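Local coordinates for pyruvate kinase (Cryptosporidium parvum, PDB 4DRS), which probably catalyses the last step of glycolysis, transferring the phosphate of phosphoenolpyruvate to ADP to give pyruvate and ATP, at residues Val393-Ile398 and Ser442-Ser447; Val408-Ala413 and Ala438-Lys443; Glu418-Val423 and Phe502-His507; Ala425-Thr430 and Ser447-Ala452; Gly468-Val473 and Lys492-Ile497. One frame throughout, in Å; residues are numbered along the deposited sequence.

Contact 1. Residues Val393-Ile398 and Ser442-Ser447; sequences VLYHAI and SKYRPS
Leu-394 opens the contact by laying its CD2 methyl against the aliphatic root of Arg-445, with CD2 3.6 Å from Arg-445 CB; the two side chains pass each other at a slant. One residue on, Tyr-395 uses the edge of its ring. Its CG stands anti to the backbone N (chi1 174°), which carries the ring to the backbone of Tyr-444: CD1 of Tyr-395 lies 3.6 Å from the carbonyl O of Tyr-444, near the plane of the Tyr-395 ring, and CE1 of Tyr-395 comes within 3.8 Å of CD1 of Tyr-444. The phenol OH of Tyr-395 leaves the contact altogether and hydrogen-bonds Glu-418 of the second subunit. Ile-398, a turn after Leu-394, reaches in with both branches. Its CD1 sits 3.4 Å from Lys-443 O and also packs at about a right angle on Arg-445, while CG2 meets Tyr-444 CD1 at 3.9 Å. Behind this apolar layer Arg-445 bends at chi2 (-66°) and curls back, so that NH1 donates to Ser-442 O over 2.9 Å. That oxygen also accepts from Arg-445 N, the two donors reaching it from opposite faces of its carbonyl plane. NH2 of Arg-445 pairs with Asp-357 in a salt bridge. With positive phi at Arg-445, the chain turns sharply after helix 436-443 and heads for strand 449-454. The contact is helix-to-loop packing: helix 391-401 lies against the helix-to-strand turn of a beta-alpha-beta unit in the C-terminal alpha/beta domain of pyruvate kinase.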
# COMPACT_ATOMS: atom_id res chain seq x y z
N VAL A 393 5.82 8.60 4.57
CA VAL A 393 6.29 7.47 3.77
C VAL A 393 7.65 6.98 4.27
O VAL A 393 7.85 5.77 4.43
CB VAL A 393 6.33 7.79 2.25
CG1 VAL A 393 7.13 6.75 1.48
CG2 VAL A 393 4.92 7.90 1.69
N LEU A 394 8.56 7.91 4.52
CA LEU A 394 9.88 7.58 5.03
C LEU A 394 9.78 6.85 6.37
O LEU A 394 10.49 5.86 6.59
CB LEU A 394 10.75 8.84 5.15
CG LEU A 394 12.20 8.71 5.65
CD1 LEU A 394 13.01 7.71 4.83
CD2 LEU A 394 12.87 10.07 5.66
N TYR A 395 8.90 7.33 7.24
CA TYR A 395 8.70 6.72 8.55
C TYR A 395 8.27 5.26 8.44
O TYR A 395 8.83 4.40 9.12
CB TYR A 395 7.67 7.49 9.38
CG TYR A 395 7.34 6.79 10.68
CD1 TYR A 395 8.30 6.70 11.70
CD2 TYR A 395 6.10 6.18 10.89
CE1 TYR A 395 8.02 6.05 12.89
CE2 TYR A 395 5.81 5.52 12.08
CZ TYR A 395 6.78 5.46 13.07
OH TYR A 395 6.51 4.82 14.27
N HIS A 396 7.28 4.99 7.60
CA HIS A 396 6.75 3.63 7.45
C HIS A 396 7.76 2.69 6.86
O HIS A 396 7.81 1.52 7.25
CB HIS A 396 5.45 3.62 6.66
CG HIS A 396 4.29 4.24 7.41
ND1 HIS A 396 3.82 3.73 8.57
CD2 HIS A 396 3.51 5.37 7.14
CE1 HIS A 396 2.79 4.49 9.01
NE2 HIS A 396 2.60 5.49 8.13
N ALA A 397 8.58 3.19 5.94
CA ALA A 397 9.66 2.39 5.35
C ALA A 397 10.65 1.90 6.41
O ALA A 397 10.93 0.70 6.49
CB ALA A 397 10.38 3.18 4.26
N ILE A 398 11.15 2.82 7.23
CA ILE A 398 12.08 2.48 8.31
C ILE A 398 11.42 1.59 9.36
O ILE A 398 12.00 0.58 9.78
CB ILE A 398 12.70 3.74 8.97
CG1 ILE A 398 13.45 4.58 7.93
CG2 ILE A 398 13.64 3.35 10.10
CD1 ILE A 398 13.64 6.03 8.33
N SER A 442 16.02 10.03 16.01
CA SER A 442 16.65 10.43 14.74
C SER A 442 16.56 9.34 13.67
O SER A 442 16.34 9.63 12.50
CB SER A 442 18.11 10.81 14.98
OG SER A 442 18.71 11.30 13.79
N LYS A 443 16.73 8.09 14.10
CA LYS A 443 16.59 6.91 13.24
C LYS A 443 15.23 6.86 12.52
O LYS A 443 15.14 6.36 11.39
CB LYS A 443 16.80 5.65 14.08
CG LYS A 443 16.66 4.34 13.34
CD LYS A 443 16.79 3.15 14.29
CE LYS A 443 16.58 1.84 13.56
NZ LYS A 443 16.76 0.68 14.48
N TYR A 444 14.18 7.36 13.16
CA TYR A 444 12.85 7.27 12.57
C TYR A 444 12.42 8.52 11.81
O TYR A 444 11.27 8.63 11.38
CB TYR A 444 11.81 6.82 13.61
CG TYR A 444 12.01 5.38 13.96
CD1 TYR A 444 11.44 4.37 13.18
CD2 TYR A 444 12.82 5.01 15.04
CE1 TYR A 444 11.65 3.03 13.48
CE2 TYR A 444 13.04 3.67 15.34
CZ TYR A 444 12.45 2.69 14.56
OH TYR A 444 12.66 1.37 14.85
N ARG A 445 13.38 9.44 11.63
CA ARG A 445 13.28 10.57 10.70
C ARG A 445 12.02 11.44 10.84
O ARG A 445 11.27 11.62 9.88
CB ARG A 445 13.44 10.09 9.25
CG ARG A 445 14.83 9.58 8.90
CD ARG A 445 15.88 10.68 8.96
NE ARG A 445 17.14 10.27 8.34
CZ ARG A 445 18.22 9.87 9.01
NH1 ARG A 445 18.21 9.82 10.34
NH2 ARG A 445 19.32 9.53 8.35
N PRO A 446 11.79 12.00 12.04
CA PRO A 446 10.62 12.86 12.20
C PRO A 446 10.76 14.15 11.40
O PRO A 446 11.87 14.61 11.16
CB PRO A 446 10.64 13.18 13.70
CG PRO A 446 12.07 13.09 14.09
CD PRO A 446 12.63 11.97 13.26
N SER A 447 9.63 14.72 10.98
CA SER A 447 9.67 16.03 10.34
C SER A 447 9.97 17.10 11.38
O SER A 447 10.52 18.15 11.06
CB SER A 447 8.34 16.35 9.63
OG SER A 447 7.36 16.78 10.55

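Contact 2. Residues Val408-Ala413 and Ala438-Lys443; sequences VPEAIA and ARLISK
Two helices of the pyruvate kinase C-terminal alpha/beta domain pack here: the start of helix 408-422 and helix 436-443, the connecting helix of a right-handed beta-alpha-beta crossover. The axes of the two short segments approach to 8.8 Å with a signed crossing angle of -50°, and Ala-413, small enough to permit a close approach, sits where the backbones come nearest. Its CB lies 3.8 Å from Leu-440 CB and 4.0 Å from Ile-441 CG1, wedged between two successive residues of the other helix. Leu-440 is the main apolar side chain in the contact. With CG beside its backbone N (chi1 -71°), it spreads its two methyls along the first turn of helix 408-422: CD1 rests 3.8 Å from Pro-409 CB and equally close to the backbone N of Glu-410, while CD2 meets the aliphatic stem of Glu-410, with Glu-410 CG 4.0 Å away. Ile-441 continues beyond the contact onto Ile-428 and Thr-430, linking the helix pair to the sheet. Glu-410 and Lys-443 reach toward each other as extended chains and cross at about a right angle. OE2 of Glu-410, the oxygen that the lysine uses, is also paired with the Tyr-444 hydroxyl. The nearby ammonium would tend to favour the ionised carboxylate. In the salt bridge Lys-443 NZ stands 2.8 Å from Glu-410 OE2, on its syn side but 34° out of the carboxylate plane.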
# COMPACT_ATOMS: atom_id res chain seq x y z
N VAL A 408 12.49 -1.40 24.76
CA VAL A 408 11.59 -0.34 25.24
C VAL A 408 11.97 1.05 24.70
O VAL A 408 11.11 1.73 24.13
CB VAL A 408 11.47 -0.33 26.79
CG1 VAL A 408 10.90 0.98 27.30
CG2 VAL A 408 10.62 -1.50 27.26
N PRO A 409 13.25 1.47 24.86
CA PRO A 409 13.64 2.79 24.36
C PRO A 409 13.30 3.03 22.88
O PRO A 409 12.86 4.12 22.52
CB PRO A 409 15.16 2.81 24.58
CG PRO A 409 15.36 1.93 25.77
CD PRO A 409 14.36 0.82 25.59
N GLU A 410 13.49 2.02 22.04
CA GLU A 410 13.20 2.18 20.62
C GLU A 410 11.69 2.28 20.35
O GLU A 410 11.26 3.03 19.47
CB GLU A 410 13.83 1.07 19.78
CG GLU A 410 13.71 1.31 18.27
CD GLU A 410 14.60 0.42 17.42
OE1 GLU A 410 15.34 -0.42 17.99
OE2 GLU A 410 14.56 0.57 16.19
N ALA A 411 10.90 1.52 21.11
CA ALA A 411 9.45 1.59 21.00
C ALA A 411 8.93 2.98 21.40
O ALA A 411 8.08 3.54 20.71
CB ALA A 411 8.79 0.52 21.85
N ILE A 412 9.46 3.53 22.49
CA ILE A 412 9.11 4.89 22.92
C ILE A 412 9.45 5.90 21.82
O ILE A 412 8.67 6.81 21.54
CB ILE A 412 9.81 5.28 24.25
CG1 ILE A 412 9.41 4.33 25.39
CG2 ILE A 412 9.50 6.72 24.63
CD1 ILE A 412 7.98 4.44 25.88
N ALA A 413 10.62 5.72 21.20
CA ALA A 413 11.08 6.59 20.12
C ALA A 413 10.10 6.62 18.95
O ALA A 413 9.73 7.70 18.48
CB ALA A 413 12.47 6.18 19.64
N ALA A 438 17.78 10.08 21.83
CA ALA A 438 17.87 11.08 20.77
C ALA A 438 18.33 10.45 19.44
O ALA A 438 17.83 10.81 18.38
CB ALA A 438 18.79 12.23 21.18
N ARG A 439 19.26 9.51 19.51
CA ARG A 439 19.71 8.75 18.34
C ARG A 439 18.59 7.87 17.76
O ARG A 439 18.45 7.75 16.54
CB ARG A 439 20.95 7.92 18.67
CG ARG A 439 22.25 8.70 18.56
CD ARG A 439 23.49 7.85 18.85
NE ARG A 439 23.64 7.58 20.28
CZ ARG A 439 24.22 8.40 21.15
NH1 ARG A 439 24.74 9.56 20.76
NH2 ARG A 439 24.29 8.05 22.43
N LEU A 440 17.81 7.26 18.65
CA LEU A 440 16.69 6.41 18.24
C LEU A 440 15.56 7.20 17.59
O LEU A 440 14.96 6.74 16.61
CB LEU A 440 16.17 5.59 19.42
CG LEU A 440 17.08 4.45 19.91
CD1 LEU A 440 16.63 3.96 21.28
CD2 LEU A 440 17.13 3.30 18.91
N ILE A 441 15.26 8.39 18.12
CA ILE A 441 14.25 9.25 17.50
C ILE A 441 14.74 9.67 16.11
O ILE A 441 13.96 9.63 15.15
CB ILE A 441 13.91 10.49 18.37
CG1 ILE A 441 13.35 10.05 19.73
CG2 ILE A 441 12.89 11.39 17.66
CD1 ILE A 441 13.26 11.17 20.75
N SER A 442 16.02 10.03 16.01
CA SER A 442 16.65 10.43 14.74
C SER A 442 16.56 9.34 13.67
O SER A 442 16.34 9.63 12.50
CB SER A 442 18.11 10.81 14.98
OG SER A 442 18.71 11.30 13.79
N LYS A 443 16.73 8.09 14.10
CA LYS A 443 16.59 6.91 13.24
C LYS A 443 15.23 6.86 12.52
O LYS A 443 15.14 6.36 11.39
CB LYS A 443 16.80 5.65 14.08
CG LYS A 443 16.66 4.34 13.34
CD LYS A 443 16.79 3.15 14.29
CE LYS A 443 16.58 1.84 13.56
NZ LYS A 443 16.76 0.68 14.48

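Contact 3. Residues Glu418-Val423 and Phe502-His507; sequences ESAHDV and FAIAVH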
# COMPACT_ATOMS: atom_id res chain seq x y z
N GLU A 418 5.32 8.96 15.85
CA GLU A 418 3.93 8.78 15.42
C GLU A 418 3.01 9.81 16.07
O GLU A 418 2.17 10.41 15.40
CB GLU A 418 3.44 7.35 15.71
CG GLU A 418 2.18 6.98 14.94
CD GLU A 418 1.32 5.94 15.65
OE1 GLU A 418 1.15 6.05 16.89
OE2 GLU A 418 0.80 5.03 14.97
N SER A 419 3.19 10.02 17.38
CA SER A 419 2.43 11.02 18.14
C SER A 419 2.60 12.43 17.60
O SER A 419 1.62 13.17 17.47
CB SER A 419 2.82 11.00 19.62
OG SER A 419 1.87 10.26 20.37
N ALA A 420 3.84 12.80 17.28
CA ALA A 420 4.15 14.12 16.76
C ALA A 420 3.40 14.37 15.46
O ALA A 420 2.90 15.46 15.21
CB ALA A 420 5.65 14.28 16.56
N HIS A 421 3.31 13.32 14.64
CA HIS A 421 2.60 13.37 13.38
C HIS A 421 1.11 13.50 13.59
O HIS A 421 0.46 14.33 12.96
CB HIS A 421 2.92 12.14 12.54
CG HIS A 421 2.14 12.05 11.26
ND1 HIS A 421 2.42 12.82 10.19
CD2 HIS A 421 1.05 11.26 10.91
CE1 HIS A 421 1.55 12.53 9.20
NE2 HIS A 421 0.72 11.57 9.64
N ASP A 422 0.57 12.69 14.50
CA ASP A 422 -0.87 12.63 14.74
C ASP A 422 -1.45 13.92 15.33
O ASP A 422 -2.61 14.25 15.05
CB ASP A 422 -1.22 11.43 15.63
CG ASP A 422 -1.15 10.11 14.88
OD1 ASP A 422 -1.30 10.10 13.64
OD2 ASP A 422 -0.94 9.07 15.54
N VAL A 423 -0.68 14.64 16.14
CA VAL A 423 -1.16 15.92 16.69
C VAL A 423 -0.58 17.13 15.97
O VAL A 423 -0.88 18.27 16.34
CB VAL A 423 -0.91 16.07 18.22
CG1 VAL A 423 -1.63 14.97 18.99
CG2 VAL A 423 0.57 16.11 18.54
N PHE A 502 1.93 22.03 19.95
CA PHE A 502 2.24 20.81 20.68
C PHE A 502 3.71 20.42 20.55
O PHE A 502 4.35 20.69 19.53
CB PHE A 502 1.36 19.64 20.21
CG PHE A 502 -0.09 19.79 20.58
CD1 PHE A 502 -0.49 19.76 21.92
CD2 PHE A 502 -1.06 19.94 19.60
CE1 PHE A 502 -1.83 19.89 22.26
CE2 PHE A 502 -2.40 20.07 19.94
CZ PHE A 502 -2.79 20.04 21.27
N ALA A 503 4.22 19.80 21.61
CA ALA A 503 5.52 19.16 21.60
C ALA A 503 5.40 17.80 22.27
O ALA A 503 4.62 17.63 23.21
CB ALA A 503 6.55 20.02 22.31
N ILE A 504 6.17 16.83 21.77
CA ILE A 504 6.26 15.53 22.41
C ILE A 504 7.45 15.56 23.36
O ILE A 504 8.56 15.89 22.95
CB ILE A 504 6.44 14.39 21.38
CG1 ILE A 504 5.40 14.47 20.26
CG2 ILE A 504 6.42 13.03 22.07
CD1 ILE A 504 3.95 14.36 20.69
N ALA A 505 7.20 15.22 24.62
CA ALA A 505 8.27 15.10 25.60
C ALA A 505 8.56 13.63 25.87
O ALA A 505 7.65 12.85 26.16
CB ALA A 505 7.90 15.83 26.88
N VAL A 506 9.83 13.26 25.77
CA VAL A 506 10.29 11.90 26.05
C VAL A 506 11.39 11.92 27.10
O VAL A 506 12.31 12.73 27.03
CB VAL A 506 10.81 11.22 24.76
CG1 VAL A 506 11.54 9.92 25.07
CG2 VAL A 506 9.67 10.97 23.79
N HIS A 507 11.28 11.03 28.09
CA HIS A 507 12.36 10.83 29.07
C HIS A 507 12.34 9.46 29.70
O HIS A 507 11.97 8.49 29.03
CB HIS A 507 12.41 11.94 30.12
CG HIS A 507 11.14 12.09 30.94
ND1 HIS A 507 10.86 11.30 31.99
CD2 HIS A 507 10.09 13.01 30.84
CE1 HIS A 507 9.68 11.68 32.53
NE2 HIS A 507 9.22 12.73 31.83
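Ile-504 and Phe-502, on one face of an inner strand of the sheet, 502-506, receive the last turn of helix 408-422 in helix-on-sheet packing of the C-terminal alpha/beta domain. Apolar contacts dominate. The CG1 branch of Ile-504 lies beside its backbone N (chi1 -50°) and reaches the helix surface: CG1 is 3.7 Å from Ala-420 CB, and the terminal CD1 is 3.7 Å from Ser-419 CB. Ala-420 offers a single methyl, which lets the strand come close, its CA standing 6.2 Å from that of Ile-504. At the helix end Val-423 places CG2 4.0 Å from Phe-502 CB, the two side chains crossing at about a right angle.

Polar groups look elsewhere. Ser-419 gives its CB to the isoleucine, while its OG hydrogen-bonds Ser-415 of the second subunit. Val-423 and Phe-502 also border that subunit, packing on its Ala-411 and Val-408 respectively, which puts this helix end in the interface between subunits. Strand 502-506 is held to strand 427-431 by backbone bonds of Ile-504 with Leu-427 and Ile-429. One backbone group meets an aromatic ring: Val-423 O approaches Phe-502 obliquely, 3.7 Å from ring atom CD2.

Contact 4. Residues Ala425-Thr430 and Ser447-Ala452; sequences AKLIIT and SQTIIA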
# COMPACT_ATOMS: atom_id res chain seq x y z
N ALA A 425 2.60 18.12 15.94
CA ALA A 425 3.54 18.77 16.85
C ALA A 425 4.68 19.45 16.10
O ALA A 425 4.97 19.11 14.95
CB ALA A 425 4.09 17.76 17.84
N LYS A 426 5.32 20.41 16.76
CA LYS A 426 6.41 21.16 16.14
C LYS A 426 7.77 20.68 16.62
O LYS A 426 8.77 20.87 15.93
CB LYS A 426 6.25 22.66 16.40
CG LYS A 426 4.91 23.25 15.97
CD LYS A 426 4.64 23.07 14.48
CE LYS A 426 3.29 23.64 14.09
NZ LYS A 426 2.97 23.37 12.65
N LEU A 427 7.81 20.06 17.80
CA LEU A 427 9.06 19.59 18.38
C LEU A 427 8.94 18.25 19.08
O LEU A 427 7.88 17.91 19.62
CB LEU A 427 9.59 20.61 19.40
CG LEU A 427 10.05 22.00 18.95
CD1 LEU A 427 10.26 22.85 20.18
CD2 LEU A 427 11.32 21.94 18.11
N ILE A 428 10.03 17.50 19.07
CA ILE A 428 10.18 16.32 19.92
C ILE A 428 11.32 16.59 20.90
O ILE A 428 12.49 16.69 20.49
CB ILE A 428 10.45 15.04 19.11
CG1 ILE A 428 9.33 14.80 18.09
CG2 ILE A 428 10.59 13.84 20.05
CD1 ILE A 428 9.59 13.64 17.14
N ILE A 429 10.99 16.74 22.18
CA ILE A 429 11.98 17.02 23.21
C ILE A 429 12.30 15.73 23.98
O ILE A 429 11.39 15.04 24.44
CB ILE A 429 11.51 18.12 24.19
CG1 ILE A 429 11.13 19.38 23.41
CG2 ILE A 429 12.59 18.43 25.21
CD1 ILE A 429 10.39 20.42 24.24
N THR A 430 13.58 15.42 24.09
CA THR A 430 14.01 14.22 24.81
C THR A 430 15.01 14.53 25.93
O THR A 430 16.04 15.17 25.70
CB THR A 430 14.55 13.12 23.85
OG1 THR A 430 14.93 11.97 24.61
CG2 THR A 430 15.75 13.61 23.04
N SER A 447 9.63 14.72 10.98
CA SER A 447 9.67 16.03 10.34
C SER A 447 9.97 17.10 11.38
O SER A 447 10.52 18.15 11.06
CB SER A 447 8.34 16.35 9.63
OG SER A 447 7.36 16.78 10.55
N GLN A 448 9.61 16.82 12.64
CA GLN A 448 9.85 17.76 13.73
C GLN A 448 11.31 17.75 14.11
O GLN A 448 11.97 16.70 14.08
CB GLN A 448 9.01 17.40 14.96
CG GLN A 448 7.50 17.48 14.77
CD GLN A 448 6.94 16.26 14.05
OE1 GLN A 448 7.60 15.23 13.94
NE2 GLN A 448 5.71 16.38 13.57
N THR A 449 11.82 18.92 14.48
CA THR A 449 13.16 19.03 15.04
C THR A 449 13.21 18.30 16.38
O THR A 449 12.26 18.38 17.16
CB THR A 449 13.59 20.51 15.18
OG1 THR A 449 13.92 21.03 13.88
CG2 THR A 449 14.80 20.67 16.10
N ILE A 450 14.30 17.58 16.62
CA ILE A 450 14.51 16.88 17.88
C ILE A 450 15.40 17.72 18.79
O ILE A 450 16.53 18.06 18.43
CB ILE A 450 15.17 15.50 17.67
CG1 ILE A 450 14.43 14.69 16.60
CG2 ILE A 450 15.23 14.73 18.98
CD1 ILE A 450 15.30 13.66 15.92
N ILE A 451 14.89 18.04 19.97
CA ILE A 451 15.66 18.77 20.97
C ILE A 451 16.07 17.84 22.10
O ILE A 451 15.22 17.33 22.83
CB ILE A 451 14.89 20.01 21.49
CG1 ILE A 451 14.65 20.99 20.34
CG2 ILE A 451 15.66 20.67 22.64
CD1 ILE A 451 13.97 22.29 20.74
N ALA A 452 17.38 17.62 22.22
CA ALA A 452 17.94 16.74 23.25
C ALA A 452 18.44 17.53 24.45
O ALA A 452 19.31 18.39 24.31
CB ALA A 452 19.06 15.90 22.67
O HOH W 1 10.53 21.33 13.41
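Gln-448 and Ala-425 meet just ahead of the paired strands. The glutamine folds at chi2 (79°), bringing its amide back over the opposite chain, where NE2 donates to Ala-425 O over 3.1 Å. The acceptor lies close to the plane of the Gln-448 amide, but the donor stands 35° above the carbonyl plane of Ala-425. A separate water accepts from Thr-449 N and donates to Lys-426 O, bridging the chains where they have not yet closed up.

Beyond it the strands run parallel. Ile-428 bonds in both directions, N to Thr-449 O and O to Ile-451 N (2.8 Å), and Thr-430 N bonds to Ile-451 O. On one face Leu-427, with CG beside its backbone N (chi1 -66°), sends CD2 to 3.7 Å from Ile-451 CD1, the leucine lying askew to the isoleucine. The other face carries Ile-428, Ile-450, Thr-430 and Ala-452; Ile-428 CG1 packs 4.1 Å from Gln-448 CB, and Thr-430 turns its CG2 to Ala-452 CB at 4.0 Å.

Helix 436-443, which links the two strands in a beta-alpha-beta unit, lies over that second face through Ile-441 and Ala-438; the same face also receives Ala-420 of helix 408-422, on Ile-428 and Gln-448. Strands 502-506 and 469-473 flank the pair in the sheet.

Contact 5. Residues Gly468-Val473 and Lys492-Ile497; sequences GVKTYV and KEESLI. With SO4 (sulfate ion), chain D.
Tyr-472 and Glu-494 come from opposite directions and join through a hydrogen bond, the phenol OH donating to OE1 of Glu-494 over 2.7 Å. The carboxylate oxygen lies near the plane of the tyrosine ring, yet the hydroxyl reaches it from above the carboxylate, 46° out of that plane; ring and carboxylate are turned 65° apart. Lys-470 approaches the same oxygen with its methylene CE, 3.1 Å from Glu-494 OE1, while its NZ forms a long salt bridge of 4.0 Å with OE1. The ammonium group is drawn aside by the bend at chi4 (73°), which points NZ to a sulfate, where it donates to O1 over 2.8 Å. Leu-496 adds an apolar contact, its CD1 3.9 Å from Lys-470 CD and 3.8 Å from Tyr-472 OH.

These residues join the edge strand 469-473 of the C-terminal domain's sheet to the end of helix 480-493, which finishes in a Schellman motif with Ser-495 at the C-prime position. Its positive phi turns the chain between Glu-494 and Leu-496, both of which point at the strand. Along that strand, Thr-471 holds the sulfate by two bonds to O4, one from its backbone N and one from OG1. The sulfate probably comes from the crystallisation liquor; Thr-103 N and Lys-464 NZ also bond to it. Ala-487, Leu-490 and Ala-491 of helix 480-493 pack on Tyr-472.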
# COMPACT_ATOMS: atom_id res chain seq x y z
N GLY A 468 18.88 15.99 12.44
CA GLY A 468 17.75 16.67 13.04
C GLY A 468 17.79 16.84 14.55
O GLY A 468 16.77 17.13 15.16
N VAL A 469 18.96 16.66 15.15
CA VAL A 469 19.10 16.78 16.59
C VAL A 469 19.76 18.10 16.98
O VAL A 469 20.90 18.39 16.61
CB VAL A 469 19.85 15.58 17.22
CG1 VAL A 469 19.94 15.72 18.73
CG2 VAL A 469 19.17 14.27 16.86
N LYS A 470 19.02 18.92 17.73
CA LYS A 470 19.57 20.11 18.36
C LYS A 470 19.66 19.80 19.85
O LYS A 470 18.82 19.06 20.38
CB LYS A 470 18.67 21.32 18.08
CG LYS A 470 19.13 22.61 18.75
CD LYS A 470 18.27 23.80 18.37
CE LYS A 470 18.79 25.09 18.99
NZ LYS A 470 20.04 25.61 18.36
N THR A 471 20.66 20.36 20.53
CA THR A 471 20.88 20.03 21.94
C THR A 471 20.81 21.23 22.88
O THR A 471 21.31 22.32 22.57
CB THR A 471 22.23 19.32 22.14
OG1 THR A 471 23.28 20.16 21.64
CG2 THR A 471 22.27 17.98 21.41
N TYR A 472 20.19 21.03 24.04
CA TYR A 472 20.25 22.00 25.14
C TYR A 472 21.02 21.40 26.30
O TYR A 472 20.61 20.38 26.86
CB TYR A 472 18.84 22.41 25.61
CG TYR A 472 17.99 23.19 24.62
CD1 TYR A 472 16.62 23.33 24.82
CD2 TYR A 472 18.55 23.80 23.49
CE1 TYR A 472 15.83 24.04 23.93
CE2 TYR A 472 17.76 24.51 22.59
CZ TYR A 472 16.40 24.62 22.82
OH TYR A 472 15.61 25.32 21.95
N VAL A 473 22.14 22.02 26.64
CA VAL A 473 22.95 21.59 27.78
C VAL A 473 22.49 22.30 29.05
O VAL A 473 22.40 23.53 29.09
CB VAL A 473 24.46 21.84 27.55
CG1 VAL A 473 25.27 21.35 28.75
CG2 VAL A 473 24.93 21.17 26.28
N LYS A 492 11.08 28.60 22.10
CA LYS A 492 10.22 29.73 21.72
C LYS A 492 11.08 30.94 21.37
O LYS A 492 10.83 31.61 20.36
CB LYS A 492 9.23 30.06 22.84
CG LYS A 492 8.10 30.99 22.44
CD LYS A 492 7.18 31.28 23.62
CE LYS A 492 6.19 32.40 23.32
NZ LYS A 492 5.11 32.00 22.36
N GLU A 493 12.09 31.20 22.20
CA GLU A 493 13.06 32.29 21.98
C GLU A 493 13.84 32.12 20.66
O GLU A 493 14.18 33.11 20.01
CB GLU A 493 14.02 32.40 23.17
CG GLU A 493 15.17 33.39 23.01
CD GLU A 493 16.13 33.38 24.19
OE1 GLU A 493 15.72 33.76 25.31
OE2 GLU A 493 17.31 33.01 23.99
N GLU A 494 14.10 30.87 20.28
CA GLU A 494 14.86 30.56 19.07
C GLU A 494 13.98 30.38 17.84
O GLU A 494 14.45 29.95 16.78
CB GLU A 494 15.71 29.30 19.28
CG GLU A 494 16.86 29.48 20.27
CD GLU A 494 17.54 28.17 20.61
OE1 GLU A 494 16.94 27.10 20.35
OE2 GLU A 494 18.66 28.21 21.15
N SER A 495 12.69 30.72 17.98
CA SER A 495 11.71 30.66 16.89
C SER A 495 11.51 29.24 16.34
O SER A 495 11.32 29.05 15.14
CB SER A 495 12.06 31.65 15.77
OG SER A 495 12.14 32.98 16.25
N LEU A 496 11.55 28.25 17.23
CA LEU A 496 11.36 26.86 16.85
C LEU A 496 9.94 26.39 17.16
O LEU A 496 9.45 25.43 16.55
CB LEU A 496 12.39 25.95 17.53
CG LEU A 496 13.87 26.29 17.32
CD1 LEU A 496 14.76 25.43 18.22
CD2 LEU A 496 14.28 26.13 15.86
N ILE A 497 9.29 27.07 18.10
CA ILE A 497 7.92 26.74 18.52
C ILE A 497 7.17 28.01 18.96
O ILE A 497 7.79 29.01 19.34
CB ILE A 497 7.90 25.66 19.64
CG1 ILE A 497 6.48 25.12 19.85
CG2 ILE A 497 8.52 26.19 20.93
CD1 ILE A 497 6.40 23.80 20.61
S SO4 D . 22.80 23.05 18.28
O1 SO4 D . 22.15 23.98 19.23
O2 SO4 D . 21.99 22.92 17.06
O3 SO4 D . 24.13 23.61 17.93
O4 SO4 D . 22.95 21.72 18.93

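In the fold
All five contacts belong to the C-terminal part of the chain, away from the ADP-binding residues. Contacts 3, 4 and 5 share one sheet: centres of contacts 3 and 4, and of 4 and 5, lie about 8 Å apart. Ile-504 O is 2.7 Å from Ile-429 N, and Ile-450 O is 2.7 Å from Lys-470 N. Contact 2 lies on the face of the sheet that bears Ile-428 and Ile-450, with Ile-441 CG2 3.7 Å from Ile-450 CD1. It shares Ser-442 and Lys-443 with contact 1, about 11 Å away between centres. Contacts 1, 2 and 3 reach the second subunit; contacts 4 and 5 touch no other chain, and contact 5 binds a sulfate directly.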